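Local coordinates for protein rusticyanin (Thiobacillus ferrooxidans, PDB 2CAK) that carries electrons from cytochrome c552 to the A-type oxidase in periplasmic iron respiration, using a single bound copper ion, at residues His84-Tyr95 with Thr132-Ala143; Lys59-Gly67 with Gly146-Lys154. All coordinates share one frame; numbering follows the deposited sequence.

Contact 1. Residues His84-Tyr95 with Thr132-Ala143; sequences HSFDITQKVPPY and TYYYVCQIPGHA. Unlike the reference sequence in segment 84-95: Gln-90 (reference Lys), Val-92 (reference Gly). With CU1 (copper (I) ion), chain B.
The ring of Tyr-134 takes Pro-93 on one face, CD of the proline lying 3.6 Å from the ring centroid in a CH-pi contact, while Thr-89 O approaches its edge. Tyr-133 is turned to the other side of the sheet, and there, in the conformer described, one of two, the side chain of Gln-90 runs alongside it, amide and ring planes 13° apart. Its NE2 also donates to Thr-132 O (3.0 Å) from above the carbonyl plane; beyond this conformer both contacts are doubtful. Tyr-95 meets Tyr-134 CB at its edge, and its OH donates to Lys-91 O, which ties the 91-95 loop together beside Tyr-134. An alanine in place of Tyr-134 is likely to open a gap beneath Pro-93 and leave the 91-95 loop less firmly seated. Between these aromatic groups strands 87-89 and 132-136 pair antiparallel; in this cupredoxin fold strand 132-136 runs on into the copper site, while 87-89 emerges from it. Copper is bound by His-84 ND1 (2.1 Å), Cys-137 SG (2.2 Å) and His-142 ND1 (2.1 Å), with Met-147 completing the site. Cys-137 SG stands anti to its backbone N (chi1 178°), in the plane of the His-84 ring at its edge. The thiolate also accepts from Ser-85 N (3.5 Å, 168° at the hydrogen) and Ile-139 N. Ser-85 OG takes the N-H of Gln-138 and donates a hydrogen bond to Asp-87 OD2.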
loop_
_atom_site.group_PDB
_atom_site.type_symbol
_atom_site.label_atom_id
_atom_site.label_comp_id
_atom_site.label_asym_id
_atom_site.label_seq_id
_atom_site.Cartn_x
_atom_site.Cartn_y
_atom_site.Cartn_z
ATOM N N HIS A 84 8.740 5.118 3.980
ATOM C CA HIS A 84 7.697 4.168 4.343
ATOM C C HIS A 84 7.779 2.907 3.513
ATOM O O HIS A 84 8.257 2.901 2.373
ATOM C CB HIS A 84 6.342 4.846 4.070
ATOM C CG HIS A 84 6.058 6.090 4.831
ATOM N ND1 HIS A 84 5.676 6.144 6.155
ATOM C CD2 HIS A 84 6.056 7.371 4.370
ATOM C CE1 HIS A 84 5.465 7.413 6.447
ATOM N NE2 HIS A 84 5.701 8.212 5.390
ATOM N N SER A 85 7.248 1.833 4.069
ATOM C CA SER A 85 7.142 0.565 3.343
ATOM C C SER A 85 5.676 0.172 3.176
ATOM O O SER A 85 4.781 0.761 3.786
ATOM C CB SER A 85 7.884 -0.580 4.046
ATOM O OG SER A 85 7.256 -0.986 5.248
ATOM N N PHE A 86 5.402 -0.827 2.364
ATOM C CA PHE A 86 4.077 -1.398 2.143
ATOM C C PHE A 86 4.234 -2.922 2.195
ATOM O O PHE A 86 4.774 -3.522 1.266
ATOM C CB PHE A 86 3.507 -0.945 0.798
ATOM C CG PHE A 86 2.089 -1.394 0.514
ATOM C CD1 PHE A 86 1.022 -0.513 0.711
ATOM C CD2 PHE A 86 1.767 -2.643 0.064
ATOM C CE1 PHE A 86 -0.269 -0.906 0.473
ATOM C CE2 PHE A 86 0.460 -3.000 -0.146
ATOM C CZ PHE A 86 -0.588 -2.166 0.025
ATOM N N ASP A 87 3.783 -3.535 3.267
ATOM C CA ASP A 87 3.985 -4.960 3.496
ATOM C C ASP A 87 2.658 -5.625 3.860
ATOM O O ASP A 87 1.902 -5.104 4.702
ATOM C CB ASP A 87 4.995 -5.179 4.637
ATOM C CG ASP A 87 6.346 -4.631 4.217
ATOM O OD1 ASP A 87 6.917 -5.175 3.239
ATOM O OD2 ASP A 87 6.803 -3.652 4.782
ATOM N N ILE A 88 2.400 -6.798 3.290
ATOM C CA ILE A 88 1.151 -7.536 3.551
ATOM C C ILE A 88 1.441 -8.697 4.494
ATOM O O ILE A 88 2.371 -9.490 4.264
ATOM C CB ILE A 88 0.529 -8.001 2.230
ATOM C CG1 ILE A 88 0.258 -6.832 1.275
ATOM C CG2 ILE A 88 -0.724 -8.811 2.484
ATOM C CD1 ILE A 88 -0.083 -7.237 -0.158
ATOM N N THR A 89 0.654 -8.794 5.556
ATOM C CA THR A 89 0.771 -9.812 6.580
ATOM C C THR A 89 -0.582 -10.386 6.954
ATOM O O THR A 89 -1.588 -9.740 6.648
ATOM C CB THR A 89 1.467 -9.203 7.806
ATOM O OG1 THR A 89 1.633 -10.160 8.854
ATOM C CG2 THR A 89 0.678 -8.011 8.356
ATOM N N GLN A 90 -0.626 -11.533 7.586
ATOM C CA GLN A 90 -1.859 -12.029 8.208
ATOM C C GLN A 90 -1.940 -11.731 9.698
ATOM O O GLN A 90 -2.972 -12.006 10.320
ATOM C CB GLN A 90 -2.101 -13.502 7.843
ATOM C CG GLN A 90 -2.472 -13.502 6.345
ATOM C CD GLN A 90 -3.131 -14.787 5.897
ATOM O OE1 GLN A 90 -2.407 -15.780 5.828
ATOM N NE2 GLN A 90 -4.442 -14.785 5.606
ATOM N N LYS A 91 -0.888 -11.187 10.311
ATOM C CA LYS A 91 -0.933 -10.728 11.698
ATOM C C LYS A 91 -1.838 -9.516 11.795
ATOM O O LYS A 91 -1.944 -8.706 10.891
ATOM C CB LYS A 91 0.436 -10.386 12.262
ATOM C CG LYS A 91 1.499 -11.483 12.238
ATOM C CD LYS A 91 1.092 -12.777 12.895
ATOM C CE LYS A 91 2.326 -13.642 13.159
ATOM N NZ LYS A 91 2.417 -14.753 12.151
ATOM N N VAL A 92 -2.572 -9.415 12.881
ATOM C CA VAL A 92 -3.686 -8.537 13.124
ATOM C C VAL A 92 -3.303 -7.347 14.008
ATOM O O VAL A 92 -2.399 -7.456 14.856
ATOM C CB VAL A 92 -4.839 -9.354 13.765
ATOM C CG1 VAL A 92 -5.358 -10.507 12.905
ATOM C CG2 VAL A 92 -4.409 -9.935 15.112
ATOM N N PRO A 93 -4.031 -6.233 13.888
ATOM C CA PRO A 93 -3.899 -5.121 14.847
ATOM C C PRO A 93 -4.422 -5.511 16.208
ATOM O O PRO A 93 -5.232 -6.434 16.316
ATOM C CB PRO A 93 -4.700 -3.971 14.247
ATOM C CG PRO A 93 -5.658 -4.600 13.331
ATOM C CD PRO A 93 -5.074 -5.929 12.896
ATOM N N PRO A 94 -4.032 -4.844 17.258
ATOM C CA PRO A 94 -3.105 -3.715 17.234
ATOM C C PRO A 94 -1.657 -4.151 17.062
ATOM O O PRO A 94 -1.199 -5.170 17.561
ATOM C CB PRO A 94 -3.282 -3.080 18.620
ATOM C CG PRO A 94 -3.894 -4.139 19.470
ATOM C CD PRO A 94 -4.548 -5.170 18.608
ATOM N N TYR A 95 -0.920 -3.276 16.373
ATOM C CA TYR A 95 0.498 -3.460 16.131
ATOM C C TYR A 95 1.346 -2.784 17.193
ATOM O O TYR A 95 1.118 -1.640 17.586
ATOM C CB TYR A 95 0.871 -2.953 14.709
ATOM C CG TYR A 95 0.115 -3.737 13.653
ATOM C CD1 TYR A 95 0.436 -5.062 13.374
ATOM C CD2 TYR A 95 -0.933 -3.171 12.985
ATOM C CE1 TYR A 95 -0.280 -5.782 12.416
ATOM C CE2 TYR A 95 -1.667 -3.823 12.021
ATOM C CZ TYR A 95 -1.310 -5.121 11.759
ATOM O OH TYR A 95 -2.079 -5.715 10.811
ATOM N N THR A 132 -8.229 -13.072 5.238
ATOM C CA THR A 132 -8.014 -11.691 5.681
ATOM C C THR A 132 -6.537 -11.406 5.815
ATOM O O THR A 132 -5.802 -12.212 6.393
ATOM C CB THR A 132 -8.775 -11.433 6.987
ATOM O OG1 THR A 132 -10.181 -11.674 6.719
ATOM C CG2 THR A 132 -8.567 -10.002 7.410
ATOM N N TYR A 133 -6.128 -10.251 5.298
ATOM C CA TYR A 133 -4.760 -9.742 5.357
ATOM C C TYR A 133 -4.791 -8.282 5.819
ATOM O O TYR A 133 -5.850 -7.626 5.835
ATOM C CB TYR A 133 -4.061 -9.869 4.003
ATOM C CG TYR A 133 -4.078 -11.241 3.360
ATOM C CD1 TYR A 133 -5.213 -11.741 2.731
ATOM C CD2 TYR A 133 -2.945 -12.052 3.344
ATOM C CE1 TYR A 133 -5.204 -12.988 2.153
ATOM C CE2 TYR A 133 -2.930 -13.299 2.751
ATOM C CZ TYR A 133 -4.074 -13.774 2.141
ATOM O OH TYR A 133 -4.027 -15.017 1.565
ATOM N N TYR A 134 -3.612 -7.769 6.161
ATOM C CA TYR A 134 -3.441 -6.377 6.493
ATOM C C TYR A 134 -2.230 -5.829 5.723
ATOM O O TYR A 134 -1.259 -6.559 5.562
ATOM C CB TYR A 134 -3.196 -6.181 7.998
ATOM C CG TYR A 134 -4.451 -6.546 8.774
ATOM C CD1 TYR A 134 -5.418 -5.600 9.101
ATOM C CD2 TYR A 134 -4.702 -7.877 9.140
ATOM C CE1 TYR A 134 -6.553 -5.976 9.788
ATOM C CE2 TYR A 134 -5.852 -8.229 9.794
ATOM C CZ TYR A 134 -6.773 -7.281 10.135
ATOM O OH TYR A 134 -7.935 -7.658 10.793
ATOM N N TYR A 135 -2.314 -4.587 5.288
ATOM C CA TYR A 135 -1.159 -3.891 4.723
ATOM C C TYR A 135 -0.677 -2.888 5.786
ATOM O O TYR A 135 -1.489 -2.192 6.383
ATOM C CB TYR A 135 -1.459 -3.220 3.377
ATOM C CG TYR A 135 -2.604 -2.231 3.292
ATOM C CD1 TYR A 135 -3.925 -2.628 3.114
ATOM C CD2 TYR A 135 -2.374 -0.874 3.394
ATOM C CE1 TYR A 135 -4.965 -1.725 3.047
ATOM C CE2 TYR A 135 -3.405 0.039 3.301
ATOM C CZ TYR A 135 -4.686 -0.385 3.132
ATOM O OH TYR A 135 -5.705 0.556 3.068
ATOM N N VAL A 136 0.649 -2.878 6.013
ATOM C CA VAL A 136 1.261 -2.149 7.101
ATOM C C VAL A 136 2.523 -1.474 6.624
ATOM O O VAL A 136 3.173 -1.947 5.685
ATOM C CB VAL A 136 1.540 -3.038 8.342
ATOM C CG1 VAL A 136 0.355 -3.884 8.740
ATOM C CG2 VAL A 136 2.755 -3.939 8.143
ATOM N N CYS A 137 2.942 -0.429 7.297
ATOM C CA CYS A 137 4.261 0.148 7.199
ATOM C C CYS A 137 5.130 -0.374 8.376
ATOM O O CYS A 137 4.613 -0.468 9.502
ATOM C CB CYS A 137 4.219 1.662 7.252
ATOM S SG CYS A 137 5.858 2.466 7.202
ATOM N N GLN A 138 6.398 -0.679 8.067
ATOM C CA GLN A 138 7.307 -1.199 9.091
ATOM C C GLN A 138 8.138 -0.148 9.813
ATOM O O GLN A 138 8.892 -0.525 10.728
ATOM C CB GLN A 138 8.264 -2.256 8.491
ATOM C CG GLN A 138 7.547 -3.534 8.125
ATOM C CD GLN A 138 8.609 -4.609 7.862
ATOM O OE1 GLN A 138 9.215 -4.852 6.819
ATOM N NE2 GLN A 138 8.888 -5.204 9.000
ATOM N N ILE A 139 8.055 1.128 9.446
ATOM C CA ILE A 139 8.832 2.113 10.193
ATOM C C ILE A 139 8.405 2.077 11.634
ATOM O O ILE A 139 7.179 2.124 11.873
ATOM C CB ILE A 139 8.702 3.532 9.646
ATOM C CG1 ILE A 139 9.347 3.681 8.263
ATOM C CG2 ILE A 139 9.346 4.545 10.605
ATOM C CD1 ILE A 139 9.236 5.091 7.646
ATOM N N PRO A 140 9.306 1.961 12.597
ATOM C CA PRO A 140 8.845 1.891 14.019
ATOM C C PRO A 140 7.892 2.989 14.412
ATOM O O PRO A 140 8.100 4.170 14.150
ATOM C CB PRO A 140 10.187 1.984 14.789
ATOM C CG PRO A 140 11.147 1.250 13.865
ATOM C CD PRO A 140 10.747 1.761 12.482
ATOM N N GLY A 141 6.768 2.589 14.986
ATOM C CA GLY A 141 5.727 3.467 15.432
ATOM C C GLY A 141 4.603 3.709 14.462
ATOM O O GLY A 141 3.531 4.142 14.871
ATOM N N HIS A 142 4.804 3.507 13.148
ATOM C CA HIS A 142 3.806 3.968 12.206
ATOM C C HIS A 142 2.546 3.094 12.226
ATOM O O HIS A 142 1.445 3.669 12.264
ATOM C CB HIS A 142 4.403 4.048 10.793
ATOM C CG HIS A 142 5.321 5.222 10.606
ATOM N ND1 HIS A 142 5.744 5.619 9.353
ATOM C CD2 HIS A 142 5.869 6.054 11.537
ATOM C CE1 HIS A 142 6.537 6.674 9.565
ATOM N NE2 HIS A 142 6.633 6.965 10.868
ATOM N N ALA A 143 2.688 1.776 12.165
ATOM C CA ALA A 143 1.521 0.917 12.300
ATOM C C ALA A 143 0.761 1.111 13.619
ATOM O O ALA A 143 -0.473 1.040 13.629
ATOM C CB ALA A 143 1.892 -0.547 12.046
HETATM CU CU CU1 B . 5.462 4.638 7.543
HETATM O O HOH W 1 -5.562 -12.112 9.239
#

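Contact 2. Residues Lys59-Gly67 with Gly146-Lys154; sequences KNPTLDIPG and GMFGKIIVK. Unlike the reference sequence in segment 59-67: Asp-64 (reference Glu), Gly-67 (reference Ala). Unlike the reference sequence in segment 146-154: Ile-152 (reference Val).
A single water joins Asn-60 and Thr-62 to Lys-150 where the two segments begin to pair: it donates to Asn-60 O, accepts from Lys-150 N (3.0 Å) and is hydrogen-bonded to Thr-62 OG1. Direct pairing follows, an instructive case of parallel strands whose backbone bonds alternate from one partner to the other. Leu-63 N donates to Lys-150 O, Leu-63 O receives Ile-152 N (2.8 Å), Ile-65 N donates to Ile-152 O at a nearly straight 171°, and Ile-65 O receives Lys-154 N. The chain thus stays held up to its last residue.

Side chains divide between two faces. On one, Leu-63, Ile-65, Ile-151 and Val-153 are buried. Ile-65 CD1 comes obliquely against Ile-151 CG2 at 3.7 Å; that methyl stands anti to the backbone N of Ile-151, on the side where Ile-65 lies. Val-153 CG2 is a looser neighbour of Ile-65 CB (4.2 Å). The other face is more open and more polar. Thr-62 and Lys-150 lie alongside each other and point the same way, CG2 of the threonine 3.9 Å from CE of the lysine, whose chain bends at chi3 (68°) and so leaves CE beside the threonine. Asp-64 runs beside Ile-152 in the same manner, its OD1 3.9 Å from CB of the isoleucine.

At the other end, the CB of Asn-60 packs against Phe-148 O (3.3 Å), while its OD1 accepts from Phe-53 N. Next to Phe-148, Met-147 turns away to bind copper. Within the larger sheet of this cupredoxin fold, strand 62-65 lies between strands 29-31 and 148-153, and strand 148-153 has strand 131-136 on its far side.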
loop_
_atom_site.group_PDB
_atom_site.type_symbol
_atom_site.label_atom_id
_atom_site.label_comp_id
_atom_site.label_asym_id
_atom_site.label_seq_id
_atom_site.Cartn_x
_atom_site.Cartn_y
_atom_site.Cartn_z
ATOM N N LYS A 59 -8.404 7.277 2.792
ATOM C CA LYS A 59 -7.444 6.956 3.834
ATOM C C LYS A 59 -7.632 5.551 4.398
ATOM O O LYS A 59 -8.718 5.205 4.868
ATOM C CB LYS A 59 -7.631 7.975 4.978
ATOM C CG LYS A 59 -6.584 7.809 6.059
ATOM C CD LYS A 59 -6.802 8.807 7.182
ATOM C CE LYS A 59 -7.879 8.218 8.054
ATOM N NZ LYS A 59 -7.266 7.955 9.416
ATOM N N ASN A 60 -6.556 4.770 4.334
ATOM C CA ASN A 60 -6.529 3.395 4.882
ATOM C C ASN A 60 -7.779 2.601 4.601
ATOM O O ASN A 60 -8.341 1.941 5.494
ATOM C CB ASN A 60 -6.228 3.396 6.358
ATOM C CG ASN A 60 -4.936 4.077 6.737
ATOM O OD1 ASN A 60 -3.957 4.014 6.020
ATOM N ND2 ASN A 60 -4.932 4.703 7.902
ATOM N N PRO A 61 -8.273 2.506 3.368
ATOM C CA PRO A 61 -9.523 1.780 3.077
ATOM C C PRO A 61 -9.348 0.271 3.145
ATOM O O PRO A 61 -8.272 -0.284 2.979
ATOM C CB PRO A 61 -9.867 2.215 1.660
ATOM C CG PRO A 61 -8.524 2.475 1.037
ATOM C CD PRO A 61 -7.726 3.093 2.132
ATOM N N THR A 62 -10.462 -0.403 3.428
ATOM C CA THR A 62 -10.524 -1.839 3.288
ATOM C C THR A 62 -10.578 -2.205 1.802
ATOM O O THR A 62 -11.410 -1.619 1.089
ATOM C CB THR A 62 -11.733 -2.394 4.048
ATOM O OG1 THR A 62 -11.548 -2.111 5.433
ATOM C CG2 THR A 62 -11.850 -3.914 3.907
ATOM N N LEU A 63 -9.722 -3.105 1.382
ATOM C CA LEU A 63 -9.694 -3.526 -0.038
ATOM C C LEU A 63 -10.417 -4.872 -0.143
ATOM O O LEU A 63 -10.062 -5.813 0.596
ATOM C CB LEU A 63 -8.253 -3.644 -0.538
ATOM C CG LEU A 63 -7.340 -2.455 -0.234
ATOM C CD1 LEU A 63 -5.986 -2.698 -0.905
ATOM C CD2 LEU A 63 -7.900 -1.138 -0.726
ATOM N N ASP A 64 -11.361 -5.000 -1.042
ATOM C CA ASP A 64 -12.080 -6.252 -1.273
ATOM C C ASP A 64 -11.605 -6.788 -2.638
ATOM O O ASP A 64 -11.844 -6.139 -3.668
ATOM C CB ASP A 64 -13.568 -6.009 -1.230
ATOM C CG ASP A 64 -14.198 -5.922 0.132
ATOM O OD1 ASP A 64 -13.585 -5.717 1.206
ATOM O OD2 ASP A 64 -15.446 -6.086 0.215
ATOM N N ILE A 65 -10.979 -7.947 -2.636
ATOM C CA ILE A 65 -10.310 -8.540 -3.808
ATOM C C ILE A 65 -10.968 -9.873 -4.136
ATOM O O ILE A 65 -11.244 -10.675 -3.236
ATOM C CB ILE A 65 -8.777 -8.703 -3.526
ATOM C CG1 ILE A 65 -8.093 -7.307 -3.359
ATOM C CG2 ILE A 65 -8.087 -9.519 -4.599
ATOM C CD1 ILE A 65 -6.691 -7.112 -3.017
ATOM N N PRO A 66 -11.250 -10.134 -5.409
ATOM C CA PRO A 66 -11.880 -11.415 -5.752
ATOM C C PRO A 66 -10.933 -12.577 -5.624
ATOM O O PRO A 66 -9.742 -12.487 -5.888
ATOM C CB PRO A 66 -12.337 -11.196 -7.199
ATOM C CG PRO A 66 -11.702 -9.981 -7.701
ATOM C CD PRO A 66 -11.088 -9.235 -6.539
ATOM N N GLY A 67 -11.479 -13.747 -5.244
ATOM C CA GLY A 67 -10.638 -14.928 -5.191
ATOM C C GLY A 67 -10.074 -15.275 -6.554
ATOM O O GLY A 67 -10.760 -15.140 -7.581
ATOM N N GLY A 146 -1.561 3.994 13.341
ATOM C CA GLY A 146 -2.639 3.957 12.377
ATOM C C GLY A 146 -2.291 3.742 10.920
ATOM O O GLY A 146 -3.224 3.716 10.113
ATOM N N MET A 147 -0.997 3.517 10.583
ATOM C CA MET A 147 -0.657 3.334 9.186
ATOM C C MET A 147 -0.810 1.881 8.799
ATOM O O MET A 147 0.184 1.123 8.704
ATOM C CB MET A 147 0.775 3.835 8.916
ATOM C CG MET A 147 1.095 3.974 7.442
ATOM S SD MET A 147 2.589 4.960 7.160
ATOM C CE MET A 147 2.567 4.999 5.334
ATOM N N PHE A 148 -2.030 1.452 8.590
ATOM C CA PHE A 148 -2.370 0.094 8.168
ATOM C C PHE A 148 -3.812 0.143 7.653
ATOM O O PHE A 148 -4.616 1.007 8.010
ATOM C CB PHE A 148 -2.232 -0.930 9.301
ATOM C CG PHE A 148 -3.237 -0.807 10.413
ATOM C CD1 PHE A 148 -2.975 0.001 11.507
ATOM C CD2 PHE A 148 -4.444 -1.477 10.402
ATOM C CE1 PHE A 148 -3.904 0.132 12.534
ATOM C CE2 PHE A 148 -5.388 -1.361 11.391
ATOM C CZ PHE A 148 -5.112 -0.557 12.480
ATOM N N GLY A 149 -4.145 -0.912 6.882
ATOM C CA GLY A 149 -5.481 -1.186 6.484
ATOM C C GLY A 149 -5.739 -2.652 6.273
ATOM O O GLY A 149 -4.806 -3.454 6.345
ATOM N N LYS A 150 -6.981 -3.016 5.992
ATOM C CA LYS A 150 -7.385 -4.425 5.869
ATOM C C LYS A 150 -7.622 -4.807 4.418
ATOM O O LYS A 150 -8.071 -3.972 3.620
ATOM C CB LYS A 150 -8.667 -4.589 6.699
ATOM C CG LYS A 150 -9.143 -6.004 6.879
ATOM C CD LYS A 150 -10.293 -6.100 7.862
ATOM C CE LYS A 150 -11.586 -5.507 7.446
ATOM N NZ LYS A 150 -12.535 -5.945 8.568
ATOM N N ILE A 151 -7.391 -6.050 4.080
ATOM C CA ILE A 151 -7.678 -6.654 2.779
ATOM C C ILE A 151 -8.488 -7.921 2.994
ATOM O O ILE A 151 -8.100 -8.787 3.799
ATOM C CB ILE A 151 -6.376 -7.012 2.036
ATOM C CG1 ILE A 151 -5.454 -5.814 1.948
ATOM C CG2 ILE A 151 -6.709 -7.605 0.692
ATOM C CD1 ILE A 151 -4.095 -6.185 1.400
ATOM N N ILE A 152 -9.626 -7.989 2.321
ATOM C CA ILE A 152 -10.447 -9.230 2.347
ATOM C C ILE A 152 -10.396 -9.853 0.957
ATOM O O ILE A 152 -10.741 -9.215 -0.023
ATOM C CB ILE A 152 -11.879 -8.905 2.761
ATOM C CG1 ILE A 152 -11.985 -8.243 4.132
ATOM C CG2 ILE A 152 -12.776 -10.167 2.679
ATOM C CD1 ILE A 152 -13.318 -7.789 4.573
ATOM N N VAL A 153 -9.880 -11.086 0.895
ATOM C CA VAL A 153 -9.829 -11.839 -0.365
ATOM C C VAL A 153 -10.879 -12.941 -0.299
ATOM O O VAL A 153 -10.885 -13.768 0.601
ATOM C CB VAL A 153 -8.449 -12.433 -0.596
ATOM C CG1 VAL A 153 -8.467 -13.288 -1.903
ATOM C CG2 VAL A 153 -7.345 -11.360 -0.580
ATOM N N LYS A 154 -11.841 -12.885 -1.179
ATOM C CA LYS A 154 -12.921 -13.848 -1.300
ATOM C C LYS A 154 -12.420 -15.191 -1.816
ATOM O O LYS A 154 -11.262 -15.279 -2.338
ATOM C CB LYS A 154 -14.006 -13.193 -2.161
ATOM C CG LYS A 154 -14.458 -11.873 -1.484
ATOM C CD LYS A 154 -15.889 -11.506 -1.834
ATOM C CE LYS A 154 -16.401 -10.268 -1.116
ATOM N NZ LYS A 154 -16.245 -10.334 0.367
ATOM O OXT LYS A 154 -13.251 -16.103 -1.733
HETATM O O HOH W 2 -9.026 -0.821 6.382
#

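Overall arrangement
Both contacts belong to one mixed sheet, in which strand 148-153 of contact 2 is the direct neighbour of strand 131-136 of contact 1, so four of its strands run side by side. Tyr-135 OH probably bonds to Pro-61 O and Tyr-133 O to Ile-151 N, tying the two together. Contact 1 is the more buried, antiparallel and rich in aromatic rings, and supplies three copper ligands; contact 2 is parallel, only partly buried, with aliphatic side chains inward and charged ones outward, and contributes the fourth ligand, Met-147. Along the sequence, contact 1 nests within the loop that contact 2 closes. Their comparison illustrates how a metal site can be assembled from loops anchored by adjacent strands.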